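Local coordinates for CEP104 (Gallus gallus, PDB 5JO8), which is a centriolar protein that probably binds tubulin or microtubules through its TOG domain, an elongated array of helical hairpins, at residues N215-A220 and E252-D257; V234-I239 and T264-T269; A248-Y253 and D272-I277. All coordinates share one frame; numbering follows the deposited sequence.

Interaction 1: N215-A220 and E252-D257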
loop_
_atom_site.group_PDB
_atom_site.type_symbol
_atom_site.label_atom_id
_atom_site.label_comp_id
_atom_site.label_asym_id
_atom_site.label_seq_id
_atom_site.Cartn_x
_atom_site.Cartn_y
_atom_site.Cartn_z
ATOM N N ASN A 215 6.305 -2.266 -17.057
ATOM C CA ASN A 215 5.435 -2.719 -15.966
ATOM C C ASN A 215 4.100 -1.971 -15.907
ATOM O O ASN A 215 3.077 -2.556 -15.571
ATOM C CB ASN A 215 6.142 -2.885 -14.595
ATOM C CG ASN A 215 6.575 -1.570 -13.950
ATOM O OD1 ASN A 215 6.038 -0.497 -14.240
ATOM N ND2 ASN A 215 7.522 -1.663 -13.010
ATOM N N VAL A 216 4.109 -0.712 -16.328
ATOM C CA VAL A 216 2.868 0.057 -16.447
ATOM C C VAL A 216 1.991 -0.484 -17.577
ATOM O O VAL A 216 0.784 -0.676 -17.399
ATOM C CB VAL A 216 3.155 1.539 -16.629
ATOM C CG1 VAL A 216 1.862 2.287 -17.010
ATOM C CG2 VAL A 216 3.768 2.111 -15.358
ATOM N N MET A 217 2.590 -0.746 -18.737
ATOM C CA MET A 217 1.823 -1.298 -19.846
ATOM C C MET A 217 1.270 -2.691 -19.543
ATOM O O MET A 217 0.150 -3.015 -19.924
ATOM C CB MET A 217 2.638 -1.310 -21.143
ATOM C CG MET A 217 2.746 0.050 -21.818
ATOM S SD MET A 217 1.157 0.843 -22.142
ATOM C CE MET A 217 0.625 -0.090 -23.564
ATOM N N LYS A 218 2.062 -3.523 -18.869
ATOM C CA LYS A 218 1.557 -4.832 -18.483
ATOM C C LYS A 218 0.335 -4.677 -17.575
ATOM O O LYS A 218 -0.707 -5.298 -17.792
ATOM C CB LYS A 218 2.640 -5.663 -17.794
ATOM C CG LYS A 218 2.092 -6.914 -17.154
ATOM C CD LYS A 218 3.171 -7.710 -16.450
ATOM C CE LYS A 218 3.992 -8.533 -17.429
ATOM N NZ LYS A 218 5.088 -7.763 -18.085
ATOM N N PHE A 219 0.464 -3.818 -16.569
ATOM C CA PHE A 219 -0.642 -3.559 -15.650
ATOM C C PHE A 219 -1.876 -2.996 -16.358
ATOM O O PHE A 219 -2.980 -3.529 -16.222
ATOM C CB PHE A 219 -0.204 -2.609 -14.531
ATOM C CG PHE A 219 -1.339 -2.146 -13.664
ATOM C CD1 PHE A 219 -1.852 -2.965 -12.670
ATOM C CD2 PHE A 219 -1.925 -0.893 -13.864
ATOM C CE1 PHE A 219 -2.913 -2.545 -11.876
ATOM C CE2 PHE A 219 -2.983 -0.467 -13.073
ATOM C CZ PHE A 219 -3.474 -1.288 -12.076
ATOM N N ALA A 220 -1.679 -1.918 -17.114
ATOM C CA ALA A 220 -2.789 -1.217 -17.761
ATOM C C ALA A 220 -3.496 -2.097 -18.783
ATOM O O ALA A 220 -4.727 -2.092 -18.857
ATOM C CB ALA A 220 -2.294 0.066 -18.414
ATOM N N GLU A 252 4.356 -0.432 -30.124
ATOM C CA GLU A 252 5.071 -1.700 -30.239
ATOM C C GLU A 252 4.573 -2.720 -29.223
ATOM O O GLU A 252 4.745 -3.922 -29.408
ATOM C CB GLU A 252 6.575 -1.473 -30.078
ATOM C CG GLU A 252 7.239 -0.866 -31.315
ATOM C CD GLU A 252 8.519 -0.125 -30.980
ATOM O OE1 GLU A 252 8.948 -0.174 -29.806
ATOM O OE2 GLU A 252 9.089 0.518 -31.890
ATOM N N TYR A 253 3.946 -2.243 -28.154
ATOM C CA TYR A 253 3.476 -3.141 -27.112
ATOM C C TYR A 253 2.128 -3.735 -27.473
ATOM O O TYR A 253 1.881 -4.933 -27.289
ATOM C CB TYR A 253 3.379 -2.398 -25.770
ATOM C CG TYR A 253 3.240 -3.322 -24.581
ATOM C CD1 TYR A 253 4.367 -3.827 -23.946
ATOM C CD2 TYR A 253 1.996 -3.701 -24.099
ATOM C CE1 TYR A 253 4.254 -4.694 -22.860
ATOM C CE2 TYR A 253 1.870 -4.567 -23.011
ATOM C CZ TYR A 253 3.008 -5.050 -22.397
ATOM O OH TYR A 253 2.902 -5.905 -21.324
ATOM N N LEU A 254 1.243 -2.871 -27.973
ATOM C CA LEU A 254 -0.143 -3.224 -28.182
ATOM C C LEU A 254 -0.279 -4.093 -29.409
ATOM O O LEU A 254 0.639 -4.148 -30.246
ATOM C CB LEU A 254 -0.974 -1.941 -28.330
ATOM C CG LEU A 254 -1.056 -1.098 -27.056
ATOM C CD1 LEU A 254 -1.537 0.304 -27.386
ATOM C CD2 LEU A 254 -1.989 -1.747 -26.031
ATOM N N PRO A 255 -1.420 -4.791 -29.521
ATOM C CA PRO A 255 -1.723 -5.486 -30.771
ATOM C C PRO A 255 -1.768 -4.486 -31.914
ATOM O O PRO A 255 -2.041 -3.303 -31.675
ATOM C CB PRO A 255 -3.125 -6.060 -30.517
ATOM C CG PRO A 255 -3.675 -5.273 -29.345
ATOM C CD PRO A 255 -2.477 -4.984 -28.508
ATOM N N PRO A 256 -1.508 -4.944 -33.141
ATOM C CA PRO A 256 -1.531 -4.007 -34.266
ATOM C C PRO A 256 -2.946 -3.529 -34.597
ATOM O O PRO A 256 -3.923 -4.249 -34.416
ATOM C CB PRO A 256 -0.915 -4.811 -35.413
ATOM C CG PRO A 256 -1.075 -6.239 -35.026
ATOM C CD PRO A 256 -1.056 -6.290 -33.531
ATOM N N ASP A 257 -3.042 -2.289 -35.052
ATOM C CA ASP A 257 -4.330 -1.698 -35.376
ATOM C C ASP A 257 -4.816 -2.274 -36.701
ATOM O O ASP A 257 -4.074 -2.307 -37.673
ATOM C CB ASP A 257 -4.173 -0.178 -35.462
ATOM C CG ASP A 257 -5.489 0.546 -35.705
ATOM O OD1 ASP A 257 -6.572 -0.077 -35.587
ATOM O OD2 ASP A 257 -5.427 1.760 -35.992
#
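M217 lays its CB over one face of the Y253 ring, and this CH-pi contact is the close-packed heart of the meeting between 215-220 and 252-257. The methionine CB stands 3.7 Å from the centroid of the Y253 ring and only 8° off the ring normal, nearly central over the six carbons. The methionine and the tyrosine run alongside each other, head to tail. Bends at chi2 and chi3 fold the thioether of M217 back, bringing M217 CE within 3.9 Å of Y253 CD2. The same M217 CE lies 4.0 Å from L254 CD2; one methyl thus spans the ring and the leucine, which lies roughly perpendicular to the methionine. I239 of helix 229-245 also packs on M217, and L254 continues onto L270 and F274 of helix 265-276. Toward solvent the contact thins. The Y253 ring carries its hydroxyl past M217 to the exposed K218, where Y253 OH lies 3.3 Å from K218 CA and 3.5 Å from K218 CB, without a hydrogen bond between the two segments. K218 meets the hydroxyl with its backbone end alone, and its contribution to the buried surface is small. A buried methionine against an exposed tyrosine, close to the proline-containing stretch that follows Y253, illustrates how a helix packs on the next but one in the all-helical, HEAT-like solenoid of TOG domains.

Interaction 2: V234-I239 and T264-T269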
loop_
_atom_site.group_PDB
_atom_site.type_symbol
_atom_site.label_atom_id
_atom_site.label_comp_id
_atom_site.label_asym_id
_atom_site.label_seq_id
_atom_site.Cartn_x
_atom_site.Cartn_y
_atom_site.Cartn_z
ATOM N N VAL A 234 -9.967 4.048 -16.559
ATOM C CA VAL A 234 -8.741 4.556 -15.952
ATOM C C VAL A 234 -7.526 3.933 -16.640
ATOM O O VAL A 234 -6.530 4.609 -16.883
ATOM C CB VAL A 234 -8.692 4.321 -14.439
ATOM C CG1 VAL A 234 -7.415 4.927 -13.861
ATOM C CG2 VAL A 234 -9.920 4.925 -13.782
ATOM N N ALA A 235 -7.623 2.646 -16.967
ATOM C CA ALA A 235 -6.541 1.974 -17.680
ATOM C C ALA A 235 -6.244 2.668 -19.014
ATOM O O ALA A 235 -5.083 2.879 -19.369
ATOM C CB ALA A 235 -6.867 0.500 -17.875
ATOM N N LEU A 236 -7.300 3.072 -19.725
ATOM C CA LEU A 236 -7.122 3.838 -20.953
ATOM C C LEU A 236 -6.403 5.158 -20.703
ATOM O O LEU A 236 -5.501 5.524 -21.446
ATOM C CB LEU A 236 -8.470 4.115 -21.605
ATOM C CG LEU A 236 -9.206 2.915 -22.174
ATOM C CD1 LEU A 236 -10.636 3.331 -22.473
ATOM C CD2 LEU A 236 -8.501 2.428 -23.433
ATOM N N ARG A 237 -6.812 5.881 -19.665
ATOM C CA ARG A 237 -6.158 7.143 -19.320
ATOM C C ARG A 237 -4.671 6.961 -19.055
ATOM O O ARG A 237 -3.849 7.787 -19.452
ATOM C CB ARG A 237 -6.817 7.790 -18.102
ATOM C CG ARG A 237 -8.249 8.225 -18.352
ATOM C CD ARG A 237 -8.638 9.388 -17.447
ATOM N NE ARG A 237 -8.501 9.084 -16.025
ATOM C CZ ARG A 237 -9.482 8.615 -15.256
ATOM N NH1 ARG A 237 -10.680 8.382 -15.776
ATOM N NH2 ARG A 237 -9.268 8.379 -13.967
ATOM N N ILE A 238 -4.320 5.858 -18.396
ATOM C CA ILE A 238 -2.930 5.569 -18.095
ATOM C C ILE A 238 -2.162 5.374 -19.398
ATOM O O ILE A 238 -1.082 5.937 -19.589
ATOM C CB ILE A 238 -2.835 4.344 -17.172
ATOM C CG1 ILE A 238 -3.265 4.703 -15.745
ATOM C CG2 ILE A 238 -1.420 3.767 -17.161
ATOM C CD1 ILE A 238 -3.539 3.497 -14.871
ATOM N N ILE A 239 -2.741 4.591 -20.297
ATOM C CA ILE A 239 -2.102 4.316 -21.574
ATOM C C ILE A 239 -1.961 5.584 -22.420
ATOM O O ILE A 239 -0.902 5.831 -22.997
ATOM C CB ILE A 239 -2.815 3.185 -22.319
ATOM C CG1 ILE A 239 -2.646 1.878 -21.540
ATOM C CG2 ILE A 239 -2.244 3.028 -23.740
ATOM C CD1 ILE A 239 -3.580 0.793 -21.967
ATOM N N THR A 264 -13.989 -4.404 -31.489
ATOM C CA THR A 264 -14.074 -4.219 -30.041
ATOM C C THR A 264 -13.883 -2.734 -29.731
ATOM O O THR A 264 -12.923 -2.114 -30.187
ATOM C CB THR A 264 -13.022 -5.051 -29.295
ATOM O OG1 THR A 264 -11.717 -4.664 -29.729
ATOM C CG2 THR A 264 -13.220 -6.525 -29.581
ATOM N N VAL A 265 -14.806 -2.166 -28.960
ATOM C CA VAL A 265 -14.878 -0.715 -28.784
ATOM C C VAL A 265 -13.628 -0.119 -28.135
ATOM O O VAL A 265 -13.213 0.986 -28.483
ATOM C CB VAL A 265 -16.173 -0.306 -28.045
ATOM C CG1 VAL A 265 -16.325 1.208 -28.022
ATOM C CG2 VAL A 265 -17.380 -0.944 -28.712
ATOM N N LEU A 266 -13.022 -0.860 -27.210
ATOM C CA LEU A 266 -11.842 -0.374 -26.501
ATOM C C LEU A 266 -10.713 0.009 -27.445
ATOM O O LEU A 266 -10.104 1.066 -27.295
ATOM C CB LEU A 266 -11.337 -1.424 -25.508
ATOM C CG LEU A 266 -11.929 -1.408 -24.099
ATOM C CD1 LEU A 266 -11.434 -2.610 -23.313
ATOM C CD2 LEU A 266 -11.571 -0.111 -23.386
ATOM N N TYR A 267 -10.438 -0.858 -28.421
ATOM C CA TYR A 267 -9.320 -0.638 -29.338
ATOM C C TYR A 267 -9.600 0.464 -30.351
ATOM O O TYR A 267 -8.703 1.230 -30.714
ATOM C CB TYR A 267 -8.895 -1.951 -30.005
ATOM C CG TYR A 267 -8.407 -2.934 -28.971
ATOM C CD1 TYR A 267 -7.070 -2.984 -28.615
ATOM C CD2 TYR A 267 -9.295 -3.765 -28.303
ATOM C CE1 TYR A 267 -6.625 -3.867 -27.641
ATOM C CE2 TYR A 267 -8.867 -4.646 -27.336
ATOM C CZ TYR A 267 -7.532 -4.696 -27.005
ATOM O OH TYR A 267 -7.111 -5.577 -26.034
ATOM N N LYS A 268 -10.856 0.561 -30.786
ATOM C CA LYS A 268 -11.285 1.716 -31.557
ATOM C C LYS A 268 -11.007 2.990 -30.743
ATOM O O LYS A 268 -10.364 3.917 -31.227
ATOM C CB LYS A 268 -12.767 1.588 -31.925
ATOM C CG LYS A 268 -13.299 2.722 -32.775
ATOM C CD LYS A 268 -14.770 2.516 -33.109
ATOM C CE LYS A 268 -15.411 3.804 -33.598
ATOM N NZ LYS A 268 -14.781 4.307 -34.851
ATOM N N THR A 269 -11.444 3.015 -29.487
ATOM C CA THR A 269 -11.181 4.159 -28.614
ATOM C C THR A 269 -9.679 4.428 -28.452
ATOM O O THR A 269 -9.221 5.567 -28.542
ATOM C CB THR A 269 -11.823 3.954 -27.225
ATOM O OG1 THR A 269 -13.243 3.818 -27.366
ATOM C CG2 THR A 269 -11.520 5.133 -26.304
#
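L236 and L266 meet through their methyl groups, the closest approach being 3.7 Å between L236 CD1 and L266 CD2. That single methyl of L266 is shared: it also lies 4.0 Å from L236 CD2 and the same distance from L236 CG, so it rests against the forked end of the opposing leucine. L236 starts toward helix 265-276, with CG anti to its carbonyl carbon (chi1 -68°), and this choice carries the fork across to its partner. A looser touch follows at the margin, where T269 CG2 comes to 4.3 Å from L236 CD1. Behind this first shell, the threonine is held by its own helix. T269 OG1 donates a 3.0 Å hydrogen bond to V265 O from 42° out of the carbonyl plane, and the same oxygen receives the T269 backbone N-H, so one acceptor serves both groups while the threonine methyl remains available for L236. L236 also packs on L270, one turn further along helix 265-276 from L266, and on L224 of a loop. Farther out, helix 229-245 is set against its neighbours by A235 on L224 and A223, by I238 on V216 and V197, and by the salt bridge from R237 NE to E198 OE1. No hydrogen bond joins 234-239 to 264-269; apolar packing holds them, with the threonine's polar atom satisfied locally, consistent with fitting by shape rather than by directional bonds.

Interaction 3: A248-Y253 and D272-I277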
loop_
_atom_site.group_PDB
_atom_site.type_symbol
_atom_site.label_atom_id
_atom_site.label_comp_id
_atom_site.label_asym_id
_atom_site.label_seq_id
_atom_site.Cartn_x
_atom_site.Cartn_y
_atom_site.Cartn_z
ATOM N N ALA A 248 6.280 5.341 -29.656
ATOM C CA ALA A 248 6.809 4.150 -30.324
ATOM C C ALA A 248 6.678 2.901 -29.460
ATOM O O ALA A 248 6.195 1.867 -29.926
ATOM C CB ALA A 248 8.270 4.362 -30.721
ATOM N N ALA A 249 7.103 3.014 -28.203
ATOM C CA ALA A 249 7.080 1.891 -27.270
ATOM C C ALA A 249 5.665 1.384 -27.043
ATOM O O ALA A 249 5.429 0.178 -26.990
ATOM C CB ALA A 249 7.722 2.285 -25.949
ATOM N N ILE A 250 4.717 2.309 -26.930
ATOM C CA ILE A 250 3.334 1.932 -26.698
ATOM C C ILE A 250 2.759 1.190 -27.892
ATOM O O ILE A 250 2.126 0.141 -27.742
ATOM C CB ILE A 250 2.481 3.150 -26.318
ATOM C CG1 ILE A 250 3.019 3.815 -25.046
ATOM C CG2 ILE A 250 1.029 2.744 -26.161
ATOM C CD1 ILE A 250 3.370 2.866 -23.942
ATOM N N LEU A 251 2.977 1.726 -29.088
ATOM C CA LEU A 251 2.465 1.079 -30.289
ATOM C C LEU A 251 3.094 -0.299 -30.513
ATOM O O LEU A 251 2.445 -1.212 -31.028
ATOM C CB LEU A 251 2.687 1.975 -31.508
ATOM C CG LEU A 251 1.850 3.249 -31.493
ATOM C CD1 LEU A 251 2.359 4.214 -32.554
ATOM C CD2 LEU A 251 0.388 2.910 -31.720
ATOM N N GLU A 252 4.356 -0.432 -30.124
ATOM C CA GLU A 252 5.071 -1.700 -30.239
ATOM C C GLU A 252 4.573 -2.720 -29.223
ATOM O O GLU A 252 4.745 -3.922 -29.408
ATOM C CB GLU A 252 6.575 -1.473 -30.078
ATOM C CG GLU A 252 7.239 -0.866 -31.315
ATOM C CD GLU A 252 8.519 -0.125 -30.980
ATOM O OE1 GLU A 252 8.948 -0.174 -29.806
ATOM O OE2 GLU A 252 9.089 0.518 -31.890
ATOM N N TYR A 253 3.946 -2.243 -28.154
ATOM C CA TYR A 253 3.476 -3.141 -27.112
ATOM C C TYR A 253 2.128 -3.735 -27.473
ATOM O O TYR A 253 1.881 -4.933 -27.289
ATOM C CB TYR A 253 3.379 -2.398 -25.770
ATOM C CG TYR A 253 3.240 -3.322 -24.581
ATOM C CD1 TYR A 253 4.367 -3.827 -23.946
ATOM C CD2 TYR A 253 1.996 -3.701 -24.099
ATOM C CE1 TYR A 253 4.254 -4.694 -22.860
ATOM C CE2 TYR A 253 1.870 -4.567 -23.011
ATOM C CZ TYR A 253 3.008 -5.050 -22.397
ATOM O OH TYR A 253 2.902 -5.905 -21.324
ATOM N N ASP A 272 -8.078 5.442 -32.118
ATOM C CA ASP A 272 -8.601 6.766 -32.485
ATOM C C ASP A 272 -8.046 7.835 -31.557
ATOM O O ASP A 272 -7.702 8.937 -31.994
ATOM C CB ASP A 272 -10.127 6.808 -32.440
ATOM C CG ASP A 272 -10.762 6.099 -33.609
ATOM O OD1 ASP A 272 -10.053 5.833 -34.606
ATOM O OD2 ASP A 272 -11.972 5.814 -33.523
ATOM N N GLY A 273 -7.968 7.502 -30.270
ATOM C CA GLY A 273 -7.420 8.409 -29.281
ATOM C C GLY A 273 -5.977 8.741 -29.587
ATOM O O GLY A 273 -5.569 9.893 -29.482
ATOM N N PHE A 274 -5.193 7.724 -29.959
ATOM C CA PHE A 274 -3.812 7.951 -30.343
ATOM C C PHE A 274 -3.734 8.933 -31.517
ATOM O O PHE A 274 -2.916 9.855 -31.526
ATOM C CB PHE A 274 -3.133 6.637 -30.744
ATOM C CG PHE A 274 -2.852 5.691 -29.598
ATOM C CD1 PHE A 274 -2.866 6.117 -28.272
ATOM C CD2 PHE A 274 -2.552 4.364 -29.864
ATOM C CE1 PHE A 274 -2.596 5.221 -27.238
ATOM C CE2 PHE A 274 -2.278 3.473 -28.843
ATOM C CZ PHE A 274 -2.299 3.899 -27.530
ATOM N N THR A 275 -4.574 8.706 -32.517
ATOM C CA THR A 275 -4.590 9.560 -33.697
ATOM C C THR A 275 -5.053 10.981 -33.345
ATOM O O THR A 275 -4.577 11.951 -33.930
ATOM C CB THR A 275 -5.443 8.939 -34.809
ATOM O OG1 THR A 275 -4.869 7.683 -35.195
ATOM C CG2 THR A 275 -5.506 9.858 -36.038
ATOM N N LYS A 276 -5.950 11.100 -32.366
ATOM C CA LYS A 276 -6.342 12.413 -31.842
ATOM C C LYS A 276 -5.163 13.128 -31.183
ATOM O O LYS A 276 -5.002 14.339 -31.332
ATOM C CB LYS A 276 -7.501 12.282 -30.852
ATOM C CG LYS A 276 -8.814 11.892 -31.501
ATOM C CD LYS A 276 -9.932 11.743 -30.485
ATOM C CE LYS A 276 -11.256 11.457 -31.180
ATOM N NZ LYS A 276 -12.409 11.472 -30.235
ATOM N N ILE A 277 -4.345 12.374 -30.451
ATOM C CA ILE A 277 -3.152 12.912 -29.814
ATOM C C ILE A 277 -2.099 13.288 -30.856
ATOM O O ILE A 277 -1.369 14.270 -30.694
ATOM C CB ILE A 277 -2.603 11.923 -28.746
ATOM C CG1 ILE A 277 -3.621 11.759 -27.611
ATOM C CG2 ILE A 277 -1.255 12.385 -28.215
ATOM C CD1 ILE A 277 -3.332 10.592 -26.673
#
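F274 reaches across to I250 and L251, joining the last helix of this TOG domain, 265-276, to the short helix 247-253 in the all-helical solenoid. Its CB leaves the backbone toward 248-253, and with CG anti to the carbonyl carbon (chi1 -71°) the ring is carried across to helix 247-253. From CG the ring divides. Along one side F274 CD2 meets L251 CD2 at 3.8 Å, and F274 CE2 lies 4.0 Å from the same L251 CD2; the leucine lies alongside the phenylalanine, pointing the other way. At the far end, CZ reaches the branch methyl of I250, a side chain that stands roughly perpendicular to the phenylalanine. Both aliphatic partners come to the ring obliquely. I250 CG2 is anti to the backbone N of its residue, while CG1 takes the other branch and leads toward M217 on helix 213-223. Beyond the two segments, the F274 ring stacks with Y243 and touches I239, both of helix 229-245, and L251 likewise packs on Y243. The aromatic side chain therefore bridges two helices at once, and its outermost carbon, F274 CZ, lies 3.8 Å from I250 CG2.

Read from the N terminus, the chain enters this end of the domain on helix 213-223, follows helices 229-245 and 247-253, and finishes on helix 265-276. Interaction 1 closes a mostly helical excursion by returning 252-257 to 215-220. Interaction 2 starts within that excursion, at 234-239, and ends beyond it, at 264-269, so the two loops cross. Interaction 3 crosses interaction 2 in the same manner, and its first segment overlaps the second segment of interaction 1 at E252 and Y253. The contacts also touch directly: A220 CB meets I239 CG1, and P255 CG meets Y267 CE1. Together they join four consecutive helices through a shared apolar core at the C-terminal end of the modelled chain.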